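Local coordinates for hypothetical protein (Leishmania major, PDB 3LJN), which is of unknown function but, as an ankyrin-repeat protein, probably serves as a scaffold that binds other proteins, at residues 120-126 with 138-144; 180-186 with 221-226; 245-249 with 271-277. All coordinates share one frame; numbering follows the deposited sequence.

Contact 1 (120-126 with 138-144); sequences ECDEREV and GQTALHW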
loop_
_atom_site.group_PDB
_atom_site.type_symbol
_atom_site.label_atom_id
_atom_site.label_comp_id
_atom_site.label_asym_id
_atom_site.label_seq_id
_atom_site.Cartn_x
_atom_site.Cartn_y
_atom_site.Cartn_z
ATOM N N GLU A 120 10.966 0.424 2.055
ATOM C CA GLU A 120 11.352 1.015 3.346
ATOM C C GLU A 120 10.268 1.936 3.885
ATOM O O GLU A 120 9.569 2.611 3.124
ATOM C CB GLU A 120 12.636 1.839 3.215
ATOM C CG GLU A 120 13.930 1.026 3.197
ATOM C CD GLU A 120 14.548 0.799 4.582
ATOM O OE1 GLU A 120 15.514 -0.002 4.667
ATOM O OE2 GLU A 120 14.088 1.421 5.575
ATOM N N CYS A 121 10.165 1.990 5.207
ATOM C CA CYS A 121 9.190 2.843 5.865
ATOM C C CYS A 121 9.862 4.048 6.535
ATOM O O CYS A 121 10.897 3.910 7.186
ATOM C CB CYS A 121 8.425 2.022 6.893
ATOM S SG CYS A 121 6.700 2.414 6.927
ATOM N N ASP A 122 9.278 5.232 6.371
ATOM C CA ASP A 122 9.787 6.414 7.068
ATOM C C ASP A 122 9.321 6.373 8.516
ATOM O O ASP A 122 8.607 5.452 8.918
ATOM C CB ASP A 122 9.411 7.731 6.349
ATOM C CG ASP A 122 7.930 8.083 6.440
ATOM O OD1 ASP A 122 7.269 7.681 7.413
ATOM O OD2 ASP A 122 7.431 8.799 5.532
ATOM N N GLU A 123 9.762 7.337 9.311
ATOM C CA GLU A 123 9.372 7.399 10.708
ATOM C C GLU A 123 8.908 8.832 10.967
ATOM O O GLU A 123 9.432 9.530 11.818
ATOM C CB GLU A 123 10.529 6.947 11.619
ATOM C CG GLU A 123 11.394 5.805 11.020
ATOM C CD GLU A 123 11.905 4.770 12.043
ATOM O OE1 GLU A 123 12.259 5.146 13.188
ATOM O OE2 GLU A 123 11.969 3.567 11.676
ATOM N N ARG A 124 7.899 9.245 10.205
ATOM C CA ARG A 124 7.447 10.631 10.150
ATOM C C ARG A 124 5.965 10.747 10.535
ATOM O O ARG A 124 5.096 10.375 9.750
ATOM C CB ARG A 124 7.669 11.164 8.731
ATOM C CG ARG A 124 7.482 12.653 8.569
ATOM C CD ARG A 124 7.525 13.076 7.099
ATOM N NE ARG A 124 8.006 14.456 6.942
ATOM C CZ ARG A 124 8.140 15.100 5.778
ATOM N NH1 ARG A 124 7.812 14.509 4.629
ATOM N NH2 ARG A 124 8.601 16.349 5.764
ATOM N N GLU A 125 5.685 11.271 11.733
ATOM C CA GLU A 125 4.297 11.437 12.211
ATOM C C GLU A 125 3.570 12.558 11.457
ATOM O O GLU A 125 4.135 13.620 11.227
ATOM C CB GLU A 125 4.261 11.688 13.719
ATOM N N VAL A 126 2.321 12.319 11.067
ATOM C CA VAL A 126 1.583 13.268 10.216
ATOM C C VAL A 126 0.099 13.386 10.615
ATOM O O VAL A 126 -0.420 12.534 11.324
ATOM C CB VAL A 126 1.757 12.878 8.716
ATOM C CG1 VAL A 126 0.467 13.065 7.918
ATOM C CG2 VAL A 126 2.904 13.668 8.100
ATOM N N GLY A 138 4.408 6.602 10.191
ATOM C CA GLY A 138 5.419 5.873 9.424
ATOM C C GLY A 138 4.843 5.271 8.157
ATOM O O GLY A 138 3.807 4.621 8.200
ATOM N N GLN A 139 5.530 5.461 7.033
ATOM C CA GLN A 139 4.936 5.261 5.708
ATOM C C GLN A 139 5.979 4.950 4.637
ATOM O O GLN A 139 7.065 5.526 4.631
ATOM C CB GLN A 139 4.251 6.553 5.300
ATOM C CG GLN A 139 2.811 6.415 4.946
ATOM C CD GLN A 139 2.213 7.734 4.495
ATOM O OE1 GLN A 139 1.384 7.774 3.580
ATOM N NE2 GLN A 139 2.637 8.827 5.126
ATOM N N THR A 140 5.644 4.052 3.723
ATOM C CA THR A 140 6.441 3.855 2.532
ATOM C C THR A 140 6.114 4.992 1.579
ATOM O O THR A 140 5.087 5.648 1.728
ATOM C CB THR A 140 6.115 2.535 1.833
ATOM O OG1 THR A 140 4.839 2.636 1.199
ATOM C CG2 THR A 140 6.123 1.370 2.818
ATOM N N ALA A 141 6.984 5.217 0.595
ATOM C CA ALA A 141 6.784 6.279 -0.401
ATOM C C ALA A 141 5.654 5.970 -1.385
ATOM O O ALA A 141 5.122 6.866 -2.015
ATOM C CB ALA A 141 8.061 6.535 -1.161
ATOM N N LEU A 142 5.295 4.706 -1.536
ATOM C CA LEU A 142 4.171 4.360 -2.388
ATOM C C LEU A 142 2.849 4.822 -1.758
ATOM O O LEU A 142 1.938 5.189 -2.491
ATOM C CB LEU A 142 4.168 2.854 -2.683
ATOM C CG LEU A 142 3.373 2.353 -3.899
ATOM C CD1 LEU A 142 3.727 3.094 -5.171
ATOM C CD2 LEU A 142 3.573 0.843 -4.094
ATOM N N HIS A 143 2.760 4.815 -0.418
ATOM C CA HIS A 143 1.612 5.382 0.332
ATOM C C HIS A 143 1.440 6.895 0.095
ATOM O O HIS A 143 0.344 7.378 -0.168
ATOM C CB HIS A 143 1.795 5.220 1.847
ATOM C CG HIS A 143 1.648 3.822 2.368
ATOM N ND1 HIS A 143 2.725 3.061 2.767
ATOM C CD2 HIS A 143 0.550 3.078 2.636
ATOM C CE1 HIS A 143 2.301 1.896 3.217
ATOM N NE2 HIS A 143 0.983 1.879 3.146
ATOM N N TRP A 144 2.529 7.644 0.252
ATOM C CA TRP A 144 2.543 9.079 -0.037
ATOM C C TRP A 144 1.992 9.374 -1.417
ATOM O O TRP A 144 0.947 10.004 -1.532
ATOM C CB TRP A 144 3.954 9.632 0.064
ATOM C CG TRP A 144 4.376 9.849 1.452
ATOM C CD1 TRP A 144 5.156 9.028 2.220
ATOM C CD2 TRP A 144 4.031 10.963 2.270
ATOM N NE1 TRP A 144 5.325 9.575 3.474
ATOM C CE2 TRP A 144 4.641 10.761 3.530
ATOM C CE3 TRP A 144 3.263 12.119 2.063
ATOM C CZ2 TRP A 144 4.510 11.676 4.574
ATOM C CZ3 TRP A 144 3.132 13.028 3.104
ATOM C CH2 TRP A 144 3.749 12.798 4.344
#

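Contact 2 (180-186 with 221-226); sequences AMEFRNR and INWEDV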
loop_
_atom_site.group_PDB
_atom_site.type_symbol
_atom_site.label_atom_id
_atom_site.label_comp_id
_atom_site.label_asym_id
_atom_site.label_seq_id
_atom_site.Cartn_x
_atom_site.Cartn_y
_atom_site.Cartn_z
ATOM N N ALA A 180 -5.500 3.819 -0.943
ATOM C CA ALA A 180 -6.172 4.414 -2.111
ATOM C C ALA A 180 -7.685 4.281 -1.975
ATOM O O ALA A 180 -8.448 5.188 -2.330
ATOM C CB ALA A 180 -5.697 3.756 -3.386
HETATM N N MSE A 181 -8.102 3.129 -1.461
HETATM C CA MSE A 181 -9.469 2.908 -1.012
HETATM C C MSE A 181 -9.921 3.954 -0.000
HETATM O O MSE A 181 -10.936 4.589 -0.218
HETATM C CB MSE A 181 -9.602 1.494 -0.436
HETATM C CG MSE A 181 -10.101 0.521 -1.479
HETATM SE SE MSE A 181 -9.845 -1.380 -1.130
HETATM C CE MSE A 181 -11.174 -1.974 -2.409
ATOM N N GLU A 182 -9.169 4.157 1.081
ATOM C CA GLU A 182 -9.564 5.136 2.115
ATOM C C GLU A 182 -9.739 6.531 1.517
ATOM O O GLU A 182 -10.781 7.137 1.679
ATOM C CB GLU A 182 -8.580 5.158 3.301
ATOM C CG GLU A 182 -8.772 6.334 4.274
ATOM C CD GLU A 182 -8.226 6.076 5.700
ATOM O OE1 GLU A 182 -7.502 5.067 5.908
ATOM O OE2 GLU A 182 -8.522 6.892 6.619
ATOM N N PHE A 183 -8.740 7.023 0.798
ATOM C CA PHE A 183 -8.875 8.286 0.077
ATOM C C PHE A 183 -9.686 8.162 -1.226
ATOM O O PHE A 183 -9.654 9.064 -2.058
ATOM C CB PHE A 183 -7.498 8.860 -0.273
ATOM C CG PHE A 183 -6.565 9.018 0.903
ATOM C CD1 PHE A 183 -5.198 8.813 0.737
ATOM C CD2 PHE A 183 -7.040 9.389 2.167
ATOM C CE1 PHE A 183 -4.324 8.971 1.799
ATOM C CE2 PHE A 183 -6.166 9.541 3.240
ATOM C CZ PHE A 183 -4.805 9.330 3.052
ATOM N N ARG A 184 -10.391 7.054 -1.419
ATOM C CA ARG A 184 -11.215 6.851 -2.609
ATOM C C ARG A 184 -10.579 7.447 -3.852
ATOM O O ARG A 184 -11.209 8.204 -4.584
ATOM C CB ARG A 184 -12.650 7.374 -2.392
ATOM C CG ARG A 184 -13.230 6.870 -1.080
ATOM C CD ARG A 184 -14.685 6.492 -1.115
ATOM N NE ARG A 184 -15.333 6.307 0.198
ATOM C CZ ARG A 184 -14.753 6.045 1.383
ATOM N NH1 ARG A 184 -13.443 5.878 1.533
ATOM N NH2 ARG A 184 -15.523 5.931 2.469
ATOM N N ASN A 185 -9.314 7.091 -4.065
ATOM C CA ASN A 185 -8.561 7.473 -5.255
ATOM C C ASN A 185 -8.505 6.309 -6.220
ATOM O O ASN A 185 -7.634 5.460 -6.097
ATOM C CB ASN A 185 -7.137 7.875 -4.852
ATOM C CG ASN A 185 -6.203 8.106 -6.056
ATOM O OD1 ASN A 185 -6.569 7.903 -7.215
ATOM N ND2 ASN A 185 -4.983 8.530 -5.764
ATOM N N ARG A 186 -9.417 6.273 -7.189
ATOM C CA ARG A 186 -9.482 5.133 -8.116
ATOM C C ARG A 186 -8.337 5.062 -9.121
ATOM O O ARG A 186 -7.710 4.023 -9.237
ATOM C CB ARG A 186 -10.821 5.068 -8.854
ATOM C CG ARG A 186 -11.643 3.847 -8.477
ATOM C CD ARG A 186 -12.131 3.111 -9.713
ATOM N NE ARG A 186 -12.938 1.937 -9.377
ATOM C CZ ARG A 186 -14.203 1.976 -8.955
ATOM N NH1 ARG A 186 -14.836 3.138 -8.792
ATOM N NH2 ARG A 186 -14.841 0.842 -8.677
ATOM N N ILE A 221 -16.557 0.184 1.324
ATOM C CA ILE A 221 -16.376 1.371 0.493
ATOM C C ILE A 221 -17.406 1.455 -0.620
ATOM O O ILE A 221 -17.587 2.508 -1.224
ATOM C CB ILE A 221 -14.988 1.333 -0.145
ATOM C CG1 ILE A 221 -13.929 1.498 0.934
ATOM C CG2 ILE A 221 -14.817 2.403 -1.192
ATOM C CD1 ILE A 221 -12.560 1.601 0.361
ATOM N N ASN A 222 -18.072 0.337 -0.879
ATOM C CA ASN A 222 -19.025 0.194 -1.977
ATOM C C ASN A 222 -18.362 0.227 -3.362
ATOM O O ASN A 222 -18.882 0.819 -4.310
ATOM C CB ASN A 222 -20.166 1.216 -1.885
ATOM C CG ASN A 222 -21.363 0.836 -2.748
ATOM O OD1 ASN A 222 -21.482 -0.303 -3.216
ATOM N ND2 ASN A 222 -22.250 1.795 -2.967
ATOM N N TRP A 223 -17.223 -0.447 -3.457
ATOM C CA TRP A 223 -16.534 -0.663 -4.711
ATOM C C TRP A 223 -16.726 -2.123 -5.117
ATOM O O TRP A 223 -15.832 -2.948 -4.940
ATOM C CB TRP A 223 -15.058 -0.293 -4.543
ATOM C CG TRP A 223 -14.801 1.187 -4.694
ATOM C CD1 TRP A 223 -15.736 2.190 -4.770
ATOM C CD2 TRP A 223 -13.518 1.833 -4.790
ATOM N NE1 TRP A 223 -15.117 3.405 -4.915
ATOM C CE2 TRP A 223 -13.758 3.220 -4.924
ATOM C CE3 TRP A 223 -12.188 1.374 -4.785
ATOM C CZ2 TRP A 223 -12.717 4.151 -5.047
ATOM C CZ3 TRP A 223 -11.157 2.305 -4.910
ATOM C CH2 TRP A 223 -11.429 3.675 -5.041
ATOM N N GLU A 224 -17.906 -2.434 -5.657
ATOM C CA GLU A 224 -18.285 -3.826 -5.942
ATOM C C GLU A 224 -17.399 -4.475 -6.996
ATOM O O GLU A 224 -17.008 -5.619 -6.838
ATOM C CB GLU A 224 -19.758 -3.938 -6.365
ATOM C CG GLU A 224 -20.303 -5.387 -6.343
ATOM C CD GLU A 224 -21.778 -5.513 -6.744
ATOM O OE1 GLU A 224 -22.359 -4.548 -7.292
ATOM O OE2 GLU A 224 -22.362 -6.593 -6.518
ATOM N N ASP A 225 -17.093 -3.744 -8.063
ATOM C CA ASP A 225 -16.331 -4.288 -9.204
ATOM C C ASP A 225 -14.843 -4.520 -8.907
ATOM O O ASP A 225 -14.223 -5.435 -9.458
ATOM C CB ASP A 225 -16.483 -3.379 -10.426
ATOM C CG ASP A 225 -16.361 -1.901 -10.081
ATOM O OD1 ASP A 225 -15.848 -1.567 -8.982
ATOM O OD2 ASP A 225 -16.805 -1.073 -10.911
ATOM N N VAL A 226 -14.275 -3.681 -8.049
ATOM C CA VAL A 226 -12.902 -3.862 -7.591
ATOM C C VAL A 226 -12.851 -5.045 -6.654
ATOM O O VAL A 226 -11.855 -5.747 -6.608
ATOM C CB VAL A 226 -12.371 -2.611 -6.866
ATOM C CG1 VAL A 226 -11.097 -2.922 -6.156
ATOM C CG2 VAL A 226 -12.152 -1.482 -7.855
#

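Contact 3 (245-249 with 271-277); sequences TVPLY and LIQACPY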
loop_
_atom_site.group_PDB
_atom_site.type_symbol
_atom_site.label_atom_id
_atom_site.label_comp_id
_atom_site.label_asym_id
_atom_site.label_seq_id
_atom_site.Cartn_x
_atom_site.Cartn_y
_atom_site.Cartn_z
ATOM N N THR A 245 -16.189 -11.579 11.474
ATOM C CA THR A 245 -16.921 -11.293 10.236
ATOM C C THR A 245 -16.187 -11.696 8.950
ATOM O O THR A 245 -15.044 -11.357 8.753
ATOM C CB THR A 245 -17.322 -9.802 10.157
ATOM O OG1 THR A 245 -18.654 -9.650 10.671
ATOM C CG2 THR A 245 -17.269 -9.292 8.700
ATOM N N VAL A 246 -16.905 -12.384 8.070
ATOM C CA VAL A 246 -16.382 -12.935 6.830
ATOM C C VAL A 246 -16.995 -12.194 5.649
ATOM O O VAL A 246 -18.191 -11.940 5.656
ATOM C CB VAL A 246 -16.753 -14.428 6.736
ATOM C CG1 VAL A 246 -16.917 -14.872 5.290
ATOM C CG2 VAL A 246 -15.708 -15.269 7.454
ATOM N N PRO A 247 -16.193 -11.859 4.617
ATOM C CA PRO A 247 -16.693 -11.045 3.496
ATOM C C PRO A 247 -18.116 -11.403 3.015
ATOM O O PRO A 247 -18.906 -10.508 2.711
ATOM C CB PRO A 247 -15.668 -11.307 2.404
ATOM C CG PRO A 247 -14.430 -11.580 3.140
ATOM C CD PRO A 247 -14.807 -12.299 4.381
ATOM N N LEU A 248 -18.450 -12.692 2.961
ATOM C CA LEU A 248 -19.822 -13.093 2.663
ATOM C C LEU A 248 -20.851 -12.269 3.448
ATOM O O LEU A 248 -21.783 -11.763 2.837
ATOM C CB LEU A 248 -20.048 -14.587 2.940
ATOM C CG LEU A 248 -21.460 -15.105 2.635
ATOM C CD1 LEU A 248 -21.892 -14.656 1.244
ATOM C CD2 LEU A 248 -21.554 -16.615 2.771
ATOM N N TYR A 249 -20.682 -12.134 4.775
ATOM C CA TYR A 249 -21.609 -11.341 5.613
ATOM C C TYR A 249 -21.633 -9.885 5.168
ATOM O O TYR A 249 -22.695 -9.301 5.022
ATOM C CB TYR A 249 -21.290 -11.402 7.125
ATOM C CG TYR A 249 -21.046 -12.788 7.689
ATOM C CD1 TYR A 249 -21.628 -13.908 7.114
ATOM C CD2 TYR A 249 -20.238 -12.974 8.805
ATOM C CE1 TYR A 249 -21.393 -15.181 7.615
ATOM C CE2 TYR A 249 -19.997 -14.247 9.318
ATOM C CZ TYR A 249 -20.579 -15.346 8.712
ATOM O OH TYR A 249 -20.360 -16.623 9.180
ATOM N N LEU A 271 -18.891 -21.819 7.628
ATOM C CA LEU A 271 -19.172 -20.404 7.889
ATOM C C LEU A 271 -20.593 -19.980 7.525
ATOM O O LEU A 271 -21.154 -19.097 8.172
ATOM C CB LEU A 271 -18.163 -19.512 7.173
ATOM C CG LEU A 271 -16.772 -19.543 7.802
ATOM C CD1 LEU A 271 -15.712 -19.125 6.796
ATOM C CD2 LEU A 271 -16.714 -18.684 9.060
ATOM N N ILE A 272 -21.171 -20.596 6.502
ATOM C CA ILE A 272 -22.578 -20.376 6.188
ATOM C C ILE A 272 -23.471 -20.905 7.307
ATOM O O ILE A 272 -24.379 -20.226 7.731
ATOM C CB ILE A 272 -22.995 -21.051 4.863
ATOM C CG1 ILE A 272 -22.197 -20.456 3.689
ATOM C CG2 ILE A 272 -24.504 -20.895 4.643
ATOM C CD1 ILE A 272 -22.441 -21.125 2.362
ATOM N N GLN A 273 -23.222 -22.117 7.782
ATOM C CA GLN A 273 -24.014 -22.669 8.892
ATOM C C GLN A 273 -23.954 -21.809 10.165
ATOM O O GLN A 273 -24.930 -21.745 10.914
ATOM C CB GLN A 273 -23.600 -24.113 9.227
ATOM C CG GLN A 273 -24.654 -25.172 8.893
ATOM C CD GLN A 273 -24.269 -26.577 9.406
ATOM O OE1 GLN A 273 -23.219 -26.751 10.043
ATOM N NE2 GLN A 273 -25.121 -27.581 9.128
ATOM N N ALA A 274 -22.824 -21.150 10.402
ATOM C CA ALA A 274 -22.649 -20.303 11.585
ATOM C C ALA A 274 -22.999 -18.834 11.335
ATOM O O ALA A 274 -22.737 -17.984 12.170
ATOM C CB ALA A 274 -21.210 -20.417 12.099
ATOM N N CYS A 275 -23.576 -18.537 10.178
ATOM C CA CYS A 275 -23.989 -17.180 9.836
ATOM C C CYS A 275 -25.086 -16.718 10.772
ATOM O O CYS A 275 -26.000 -17.487 11.052
ATOM C CB CYS A 275 -24.543 -17.160 8.428
ATOM S SG CYS A 275 -24.908 -15.521 7.892
ATOM N N PRO A 276 -25.021 -15.462 11.259
ATOM C CA PRO A 276 -26.003 -15.070 12.269
ATOM C C PRO A 276 -27.261 -14.396 11.700
ATOM O O PRO A 276 -28.060 -13.887 12.476
ATOM C CB PRO A 276 -25.212 -14.095 13.137
ATOM C CG PRO A 276 -24.291 -13.409 12.179
ATOM C CD PRO A 276 -24.033 -14.389 11.034
ATOM N N TYR A 277 -27.450 -14.406 10.379
ATOM C CA TYR A 277 -28.670 -13.864 9.762
ATOM C C TYR A 277 -29.739 -14.920 9.536
ATOM O O TYR A 277 -30.756 -14.641 8.898
ATOM C CB TYR A 277 -28.335 -13.151 8.450
ATOM C CG TYR A 277 -27.284 -12.087 8.656
ATOM C CD1 TYR A 277 -27.369 -11.216 9.750
ATOM C CD2 TYR A 277 -26.186 -11.960 7.788
ATOM C CE1 TYR A 277 -26.411 -10.249 9.977
ATOM C CE2 TYR A 277 -25.206 -10.985 8.010
ATOM C CZ TYR A 277 -25.337 -10.137 9.112
ATOM O OH TYR A 277 -24.415 -9.150 9.395
#

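Contact 1 (120-126 with 138-144)
The Trp144 indole meets Asp122 edge-on: NE1 gives a hydrogen bond of 3.0 Å to OD2, which lies near the ring plane. The carboxylate is turned 65° against the ring. One face of the indole carries NE2 of Gln139, offset toward the rim. At the six-membered end, CZ2 meets CD of Arg124 and CH2 meets CG2 of Val126, both obliquely, the latter at 3.9 Å. The segment 138-144 holds the ankyrin signature Gly-x-Thr-x-Leu-His, and 120-126 is the loop that runs alongside its start. Thr140 and His143 form a capping box at the start of helix 141-147. His143 NE2 also bonds to Glu174 O, in the loop before helix 176-182.

Asp122 joins the backbones. Its N donates to Gln139 O at 2.8 Å. With chi1 at 71°, its carboxylate folds back over its own backbone. OD1 then accepts Arg124 N at 3.3 Å, an Asx turn, and takes a weak bond from Gln139 N. Cys121 SG packs against the Gly138-Gln139 backbone. At the other end of the contact, Thr140 CA points its hydrogen at Glu120 O, 3.4 Å from carbon to oxygen.

Contact 2 (180-186 with 221-226)
Arg186 bends at chi2 (-130°) and brings its guanidinium flat onto the Trp223 indole. Trp223 chi1 is -83°, which places CG beside the backbone N and sends the ring toward the 180-186 segment. The two side chains run past each other in opposite directions. Their flat groups stack with centres 4.2 Å apart and planes 18° from parallel. CZ of Arg186 sits almost straight above the five-membered ring, a cation-pi contact. Farther back, Arg186 CG rides over the six-membered ring, 3.4 Å from CH2, a CH-pi contact. The opposite face of the indole carries Ile221 CG2, so the ring lies between an arginine and an isoleucine.

The tip of the guanidinium has a second partner. NH2 forms a salt bridge of 2.6 Å with Asp225 OD1, which lies near the guanidinium plane. The carboxylate stands nearly perpendicular to that plane. Val226 CG2 approaches the same NH2 obliquely.

The contact joins the turn between helices 176-182 and 186-195 to the turn between 216-219 and 224-231, an arrangement consistent with stacked ankyrin-type helix pairs. Arg184 has positive phi and ends helix 176-182 in a Schellman motif: Asn185 N bonds to Ala180 O and Arg184 N to Met181 O. Asn185 then caps helix 186-195 through Ala188 N. Asn222 closes helix 216-219 with another Schellman motif. Arg184 CA lies 3.9 Å from Trp223 CZ2, so the turn abuts the indole.

Met181, modelled as selenomethionine, is buried beside the indole. Its CG is 4.0 Å from Trp223 CE3, and the extended chain carries CE to 3.9 Å from Val226 CG1. Leu189 of helix 186-195 touches Met181, Trp223 and Val226. Nearer the solvent, Arg184 CD passes Ile221 CG2 at 4.1 Å.

Contact 3 (245-249 with 271-277)
Tyr249 reaches from helix 247-253 into the bend of the 271-277 segment. Its CB starts against Tyr277, 4.0 Å from CE2. A chi1 of -48° sets CG beside the backbone N, anti to the carbonyl carbon, and so directs the ring at 271-277. Along one flank, CD1 and CE1 pass the Cys275 sulfur, and CE1 comes to 3.5 Å from SG. The sulfur sits oblique to the ring, a sulfur-aromatic contact. Pro276 lies over one face: its CD is 4.3 Å from the ring centroid and only 10° off the normal, a CH-pi contact. Val246 CB lies on the opposite face, offset toward the rim. At the tip, OH donates a hydrogen bond of 2.8 Å to Leu271 O. The donor is tilted 29° from the carbonyl plane. The phenol is therefore fixed at its far end to a carbonyl in the last turn of helix 269-273.

Apolar side chains extend the contact. Val246 CG2 is 3.9 Å from Leu271 CD2, and Leu248 CD2 is 4.0 Å from Ile272 CG1. The sequence Val-Pro-Leu-Tyr resembles the Thr-Pro-Leu-His tetrapeptide that opens ankyrin helices, with Val246 at the N-cap position and Tyr249 where histidine is usual.

Leu248 also packs on Leu263 and Leu264 of helix 257-266, and Tyr277 touches Arg253 at the end of helix 247-253. The contact joins the start of helix 247-253 to the end of helix 269-273 and the loop that leaves it.

How the contacts relate
The three contacts follow one another along the chain and along the elongated stack of helices. Contacts 1 and 2 have centres 21 Å apart, and their nearest atoms come within about 5 Å without touching. Helix 176-182 connects them: Pro176 and Arg179 pack on the side chains of contact 1, and the end of the helix enters contact 2. Contact 3 lies toward the C-terminal end, its centre 23 Å from that of contact 2 and 36 Å from that of contact 1. Helix 224-231 of contact 2 is followed in the chain by helix 247-253 of contact 3. Contact 1 includes the start of an ankyrin helix and contact 3 a helix start that resembles one, while contact 2 joins turns between helices.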